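Local coordinates for protein dermonecrotic toxin (Pasteurella multocida, PDB 2EBF) that acts as a potent mitogen and a toxin that induces bone resorption, tied to severe atrophic rhinitis in pigs, its C-terminal region carrying a thiol protease-like catalytic triad, at residues A[565-570]-A[719-724]; A[648-653]-A[702-707]. One frame throughout, in Å; residues are numbered along the deposited sequence.

Contact 1 of 2, residues A[565-570]-A[719-724]; sequences QGKILG and VEYVSK
Lys-567 and Val-719 form an antiparallel hydrogen-bonded pair, with both bonds of the ring present. Lys-567 N donates to Val-719 O at 2.9 Å, in the carbonyl plane, and Val-719 N returns a straighter bond (171° at the hydrogen) to Lys-567 O at 2.7 Å. One residue earlier, Gly-566 turns with a positive phi of 67°, and Gly-566 CA lies 3.5 Å from Val-719 O as a CA-H...O contact.

Apolar contacts flank the bridge. Leu-569 CG reaches Val-719 CG2 at 3.9 Å. The Tyr-721 ring presents its edge to Gly-566 CA and has Val-719 CG1 above one face, offset toward the rim, while its hydroxyl bonds to Asp-702.

Charged and polar groups gather around Glu-720. Its chain runs extended beyond CG (chi2 -176°) and brings Glu-720 OE1 to 3.1 Å from Gln-565 CG. Lys-724 NZ makes a salt bridge to Glu-720 OE2 at 2.8 Å, coming from above the carboxylate plane.

The two backbone bonds, with a further one between Leu-569 and Pro-717, set the register. The Gln-565 amide is linked to Glu-720 through a water whose bond to the amide is weak, and the lysine probably offsets much of the carboxylate's charge.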
loop_
_atom_site.group_PDB
_atom_site.type_symbol
_atom_site.label_atom_id
_atom_site.label_comp_id
_atom_site.label_asym_id
_atom_site.label_seq_id
_atom_site.Cartn_x
_atom_site.Cartn_y
_atom_site.Cartn_z
ATOM N N GLN A 565 -9.275 -9.437 20.555
ATOM C CA GLN A 565 -10.731 -9.446 20.802
ATOM C C GLN A 565 -11.321 -8.078 20.825
ATOM O O GLN A 565 -11.010 -7.262 21.699
ATOM C CB GLN A 565 -11.074 -10.110 22.139
ATOM C CG GLN A 565 -10.155 -11.229 22.632
ATOM C CD GLN A 565 -10.699 -12.616 22.378
ATOM O OE1 GLN A 565 -11.874 -12.791 22.030
ATOM N NE2 GLN A 565 -9.849 -13.624 22.566
ATOM N N GLY A 566 -12.199 -7.792 19.890
ATOM C CA GLY A 566 -12.824 -6.493 19.958
ATOM C C GLY A 566 -11.770 -5.443 19.694
ATOM O O GLY A 566 -11.321 -5.307 18.561
ATOM N N LYS A 567 -11.335 -4.708 20.718
ATOM C CA LYS A 567 -10.662 -3.457 20.388
ATOM C C LYS A 567 -9.808 -2.796 21.468
ATOM O O LYS A 567 -10.262 -2.594 22.585
ATOM C CB LYS A 567 -11.715 -2.460 19.889
ATOM C CG LYS A 567 -11.138 -1.172 19.325
ATOM C CD LYS A 567 -12.220 -0.176 18.971
ATOM C CE LYS A 567 -11.607 1.120 18.428
ATOM N NZ LYS A 567 -10.631 0.844 17.310
ATOM N N ILE A 568 -8.580 -2.437 21.093
ATOM C CA ILE A 568 -7.777 -1.481 21.859
ATOM C C ILE A 568 -8.282 -0.090 21.534
ATOM O O ILE A 568 -8.227 0.337 20.384
ATOM C CB ILE A 568 -6.267 -1.583 21.496
ATOM C CG1 ILE A 568 -5.727 -2.978 21.849
ATOM C CG2 ILE A 568 -5.457 -0.482 22.203
ATOM C CD1 ILE A 568 -4.396 -3.315 21.181
ATOM N N LEU A 569 -8.781 0.616 22.546
ATOM C CA LEU A 569 -9.373 1.923 22.342
ATOM C C LEU A 569 -8.312 2.918 21.926
ATOM O O LEU A 569 -8.551 3.750 21.064
ATOM C CB LEU A 569 -10.069 2.414 23.612
ATOM C CG LEU A 569 -11.482 1.936 23.899
ATOM C CD1 LEU A 569 -12.092 2.874 24.931
ATOM C CD2 LEU A 569 -12.337 1.927 22.622
ATOM N N GLY A 570 -7.143 2.812 22.551
ATOM C CA GLY A 570 -5.977 3.631 22.204
ATOM C C GLY A 570 -4.816 3.255 23.109
ATOM O O GLY A 570 -5.020 2.824 24.246
ATOM N N VAL A 719 -11.503 -3.248 24.907
ATOM C CA VAL A 719 -12.933 -3.573 24.952
ATOM C C VAL A 719 -13.185 -4.931 24.302
ATOM O O VAL A 719 -12.633 -5.232 23.232
ATOM C CB VAL A 719 -13.771 -2.469 24.267
ATOM C CG1 VAL A 719 -15.273 -2.813 24.228
ATOM C CG2 VAL A 719 -13.582 -1.133 24.997
ATOM N N GLU A 720 -13.967 -5.770 24.969
ATOM C CA GLU A 720 -14.547 -6.939 24.322
ATOM C C GLU A 720 -16.058 -6.795 24.353
ATOM O O GLU A 720 -16.633 -6.444 25.388
ATOM C CB GLU A 720 -14.133 -8.233 25.017
ATOM C CG GLU A 720 -12.723 -8.698 24.661
ATOM C CD GLU A 720 -12.367 -10.043 25.302
ATOM O OE1 GLU A 720 -11.149 -10.358 25.405
ATOM O OE2 GLU A 720 -13.295 -10.783 25.689
ATOM N N TYR A 721 -16.704 -7.085 23.228
ATOM C CA TYR A 721 -18.152 -6.882 23.088
ATOM C C TYR A 721 -18.992 -8.069 23.593
ATOM O O TYR A 721 -19.816 -8.634 22.857
ATOM C CB TYR A 721 -18.471 -6.498 21.641
ATOM C CG TYR A 721 -17.790 -5.198 21.252
ATOM C CD1 TYR A 721 -18.374 -3.974 21.549
ATOM C CD2 TYR A 721 -16.535 -5.197 20.626
ATOM C CE1 TYR A 721 -17.737 -2.761 21.218
ATOM C CE2 TYR A 721 -15.893 -4.000 20.293
ATOM C CZ TYR A 721 -16.497 -2.790 20.591
ATOM O OH TYR A 721 -15.864 -1.603 20.254
ATOM N N VAL A 722 -18.774 -8.412 24.866
ATOM C CA VAL A 722 -19.568 -9.386 25.613
ATOM C C VAL A 722 -19.505 -9.023 27.091
ATOM O O VAL A 722 -18.460 -8.608 27.580
ATOM C CB VAL A 722 -18.963 -10.789 25.512
ATOM C CG1 VAL A 722 -20.014 -11.835 25.863
ATOM C CG2 VAL A 722 -18.452 -11.014 24.122
ATOM N N SER A 723 -20.608 -9.202 27.808
ATOM C CA SER A 723 -20.615 -9.000 29.262
ATOM C C SER A 723 -19.953 -10.189 29.957
ATOM O O SER A 723 -19.931 -11.301 29.420
ATOM C CB SER A 723 -22.057 -8.798 29.766
ATOM O OG SER A 723 -22.833 -9.976 29.564
ATOM N N LYS A 724 -19.404 -9.957 31.145
ATOM C CA LYS A 724 -18.614 -10.971 31.833
ATOM C C LYS A 724 -18.984 -11.005 33.302
ATOM O O LYS A 724 -19.391 -9.995 33.863
ATOM C CB LYS A 724 -17.119 -10.664 31.704
ATOM C CG LYS A 724 -16.548 -10.855 30.303
ATOM C CD LYS A 724 -15.210 -10.123 30.205
ATOM C CE LYS A 724 -14.738 -9.972 28.771
ATOM N NZ LYS A 724 -14.325 -11.287 28.226
HETATM O O HOH W 1 -14.621 -11.776 23.804
#

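Contact 2 of 2, residues A[648-653]-A[702-707]; sequences ASITWW and DDWALE
Trp-704 reaches from helix 701-711 to Ala-648 and Ile-650 on the strand. Its CB points toward the strand, and a chi1 of 170°, which sets CG opposite the backbone N, carries the indole on in that direction. The five-membered ring holds NE1, which donates to Asp-681 OD2 at the end of strand 676-681; this probably restrains the rotation of the indole. Contact with the strand begins on the six-membered ring: Trp-704 CE3 lies 4.2 Å from Ala-648 CB, and Trp-704 CZ3 is closer to the same methyl at 3.8 Å. At the far end, Trp-704 CH2 has Ala-648 O and Ile-650 CG2 both at 3.7 Å, while Ser-649 CA stands at the ring edge, near its plane.

Ile-650 runs past the indole in the opposite direction. With CG1 anti to the backbone N (chi1 -178°), Ile-650 CD1 extends to van der Waals contact with Ala-705 O at 3.4 Å and Ala-705 CB at 4.2 Å.

The segment axes approach to 9.2 Å at 25°, so the helix lies nearly parallel to the strand, and all five touching residues are buried. This is a helix packed on one face of an antiparallel sheet, as in alpha+beta folds, within the toxin's C3 domain.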
loop_
_atom_site.group_PDB
_atom_site.type_symbol
_atom_site.label_atom_id
_atom_site.label_comp_id
_atom_site.label_asym_id
_atom_site.label_seq_id
_atom_site.Cartn_x
_atom_site.Cartn_y
_atom_site.Cartn_z
ATOM N N ALA A 648 -21.005 -5.710 26.960
ATOM C CA ALA A 648 -19.660 -5.232 26.676
ATOM C C ALA A 648 -18.846 -5.196 27.957
ATOM O O ALA A 648 -19.394 -5.044 29.041
ATOM C CB ALA A 648 -19.710 -3.834 26.037
ATOM N N SER A 649 -17.533 -5.358 27.813
ATOM C CA SER A 649 -16.614 -5.264 28.929
ATOM C C SER A 649 -15.420 -4.414 28.527
ATOM O O SER A 649 -15.008 -4.386 27.363
ATOM C CB SER A 649 -16.155 -6.658 29.354
ATOM O OG SER A 649 -17.265 -7.465 29.666
ATOM N N ILE A 650 -14.875 -3.695 29.493
ATOM C CA ILE A 650 -13.698 -2.884 29.256
ATOM C C ILE A 650 -12.705 -3.114 30.384
ATOM O O ILE A 650 -13.094 -3.213 31.544
ATOM C CB ILE A 650 -14.062 -1.390 29.108
ATOM C CG1 ILE A 650 -12.796 -0.583 28.800
ATOM C CG2 ILE A 650 -14.822 -0.877 30.358
ATOM C CD1 ILE A 650 -13.045 0.848 28.340
ATOM N N THR A 651 -11.427 -3.201 30.031
ATOM C CA THR A 651 -10.369 -3.444 31.009
ATOM C C THR A 651 -9.175 -2.548 30.688
ATOM O O THR A 651 -8.961 -2.192 29.537
ATOM C CB THR A 651 -9.967 -4.937 31.053
ATOM O OG1 THR A 651 -8.994 -5.147 32.083
ATOM C CG2 THR A 651 -9.416 -5.416 29.699
ATOM N N TRP A 652 -8.401 -2.185 31.706
ATOM C CA TRP A 652 -7.339 -1.200 31.524
ATOM C C TRP A 652 -6.283 -1.367 32.607
ATOM O O TRP A 652 -6.434 -2.193 33.510
ATOM C CB TRP A 652 -7.906 0.240 31.521
ATOM C CG TRP A 652 -8.527 0.674 32.829
ATOM C CD1 TRP A 652 -7.889 1.270 33.888
ATOM C CD2 TRP A 652 -9.904 0.550 33.208
ATOM N NE1 TRP A 652 -8.784 1.508 34.909
ATOM C CE2 TRP A 652 -10.028 1.081 34.517
ATOM C CE3 TRP A 652 -11.045 0.021 32.579
ATOM C CZ2 TRP A 652 -11.246 1.102 35.205
ATOM C CZ3 TRP A 652 -12.264 0.052 33.263
ATOM C CH2 TRP A 652 -12.351 0.594 34.564
ATOM N N TRP A 653 -5.217 -0.587 32.495
ATOM C CA TRP A 653 -4.140 -0.629 33.479
ATOM C C TRP A 653 -4.223 0.574 34.386
ATOM O O TRP A 653 -4.638 1.671 33.966
ATOM C CB TRP A 653 -2.757 -0.666 32.806
ATOM C CG TRP A 653 -2.598 -1.757 31.801
ATOM C CD1 TRP A 653 -2.536 -1.602 30.450
ATOM C CD2 TRP A 653 -2.513 -3.174 32.051
ATOM N NE1 TRP A 653 -2.409 -2.819 29.836
ATOM C CE2 TRP A 653 -2.393 -3.806 30.792
ATOM C CE3 TRP A 653 -2.512 -3.967 33.215
ATOM C CZ2 TRP A 653 -2.260 -5.196 30.650
ATOM C CZ3 TRP A 653 -2.389 -5.365 33.072
ATOM C CH2 TRP A 653 -2.283 -5.961 31.794
ATOM N N ASP A 702 -20.119 1.806 22.361
ATOM C CA ASP A 702 -18.844 2.512 22.131
ATOM C C ASP A 702 -18.700 3.782 22.961
ATOM O O ASP A 702 -17.611 4.101 23.448
ATOM C CB ASP A 702 -18.647 2.821 20.649
ATOM C CG ASP A 702 -18.520 1.574 19.806
ATOM O OD1 ASP A 702 -18.162 0.500 20.343
ATOM O OD2 ASP A 702 -18.783 1.676 18.589
ATOM N N ASP A 703 -19.799 4.519 23.093
ATOM C CA ASP A 703 -19.834 5.724 23.920
ATOM C C ASP A 703 -19.724 5.374 25.399
ATOM O O ASP A 703 -19.048 6.063 26.165
ATOM C CB ASP A 703 -21.103 6.508 23.638
ATOM C CG ASP A 703 -21.160 6.990 22.201
ATOM O OD1 ASP A 703 -20.163 7.569 21.737
ATOM O OD2 ASP A 703 -22.174 6.751 21.526
ATOM N N TRP A 704 -20.374 4.281 25.788
ATOM C CA TRP A 704 -20.218 3.742 27.139
ATOM C C TRP A 704 -18.747 3.432 27.439
ATOM O O TRP A 704 -18.225 3.880 28.456
ATOM C CB TRP A 704 -21.081 2.488 27.326
ATOM C CG TRP A 704 -20.801 1.729 28.613
ATOM C CD1 TRP A 704 -21.344 1.976 29.844
ATOM C CD2 TRP A 704 -19.935 0.593 28.777
ATOM N NE1 TRP A 704 -20.859 1.084 30.762
ATOM C CE2 TRP A 704 -19.997 0.217 30.137
ATOM C CE3 TRP A 704 -19.111 -0.140 27.905
ATOM C CZ2 TRP A 704 -19.263 -0.855 30.656
ATOM C CZ3 TRP A 704 -18.374 -1.215 28.420
ATOM C CH2 TRP A 704 -18.461 -1.562 29.789
ATOM N N ALA A 705 -18.085 2.681 26.552
ATOM C CA ALA A 705 -16.675 2.310 26.757
ATOM C C ALA A 705 -15.807 3.547 26.926
ATOM O O ALA A 705 -14.980 3.619 27.847
ATOM C CB ALA A 705 -16.162 1.454 25.608
ATOM N N LEU A 706 -16.010 4.527 26.045
ATOM C CA LEU A 706 -15.245 5.765 26.078
ATOM C C LEU A 706 -15.467 6.500 27.402
ATOM O O LEU A 706 -14.504 6.955 28.026
ATOM C CB LEU A 706 -15.612 6.652 24.876
ATOM C CG LEU A 706 -14.818 7.939 24.625
ATOM C CD1 LEU A 706 -15.009 8.471 23.202
ATOM C CD2 LEU A 706 -15.288 8.972 25.556
ATOM N N GLU A 707 -16.724 6.610 27.828
ATOM C CA GLU A 707 -17.031 7.286 29.089
ATOM C C GLU A 707 -16.352 6.626 30.284
ATOM O O GLU A 707 -15.748 7.303 31.115
ATOM C CB GLU A 707 -18.540 7.376 29.325
ATOM C CG GLU A 707 -18.874 7.743 30.776
ATOM C CD GLU A 707 -20.239 8.370 30.973
ATOM O OE1 GLU A 707 -20.888 8.802 29.993
ATOM O OE2 GLU A 707 -20.649 8.455 32.144
#

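Overall arrangement
Contacts 1 and 2 lie in the C3 domain with centres 7 Å apart, and meet on one antiparallel sheet: strand 717-720 stands between edge strand 567-568 and strand 643-656. Contact 2 is nested within the chain loop closed by contact 1, and helix 701-711 shortly precedes strand 717-720. Ser-649 joins them: Ser-649 N is 2.8 Å from Glu-720 O and Ser-649 OG 2.7 Å from Val-722 O, both probable hydrogen bonds, and the hydroxyl also hydrogen-bonds Thr-667 OG1. The Tyr-721 hydroxyl, bonded to Asp-702 OD1, ties contact 1 to the helix. The phosphonate pocket, Gly-624 to Ser-628, includes no residue of either contact; the Ser-649 side chain is about 14 Å from the ligand.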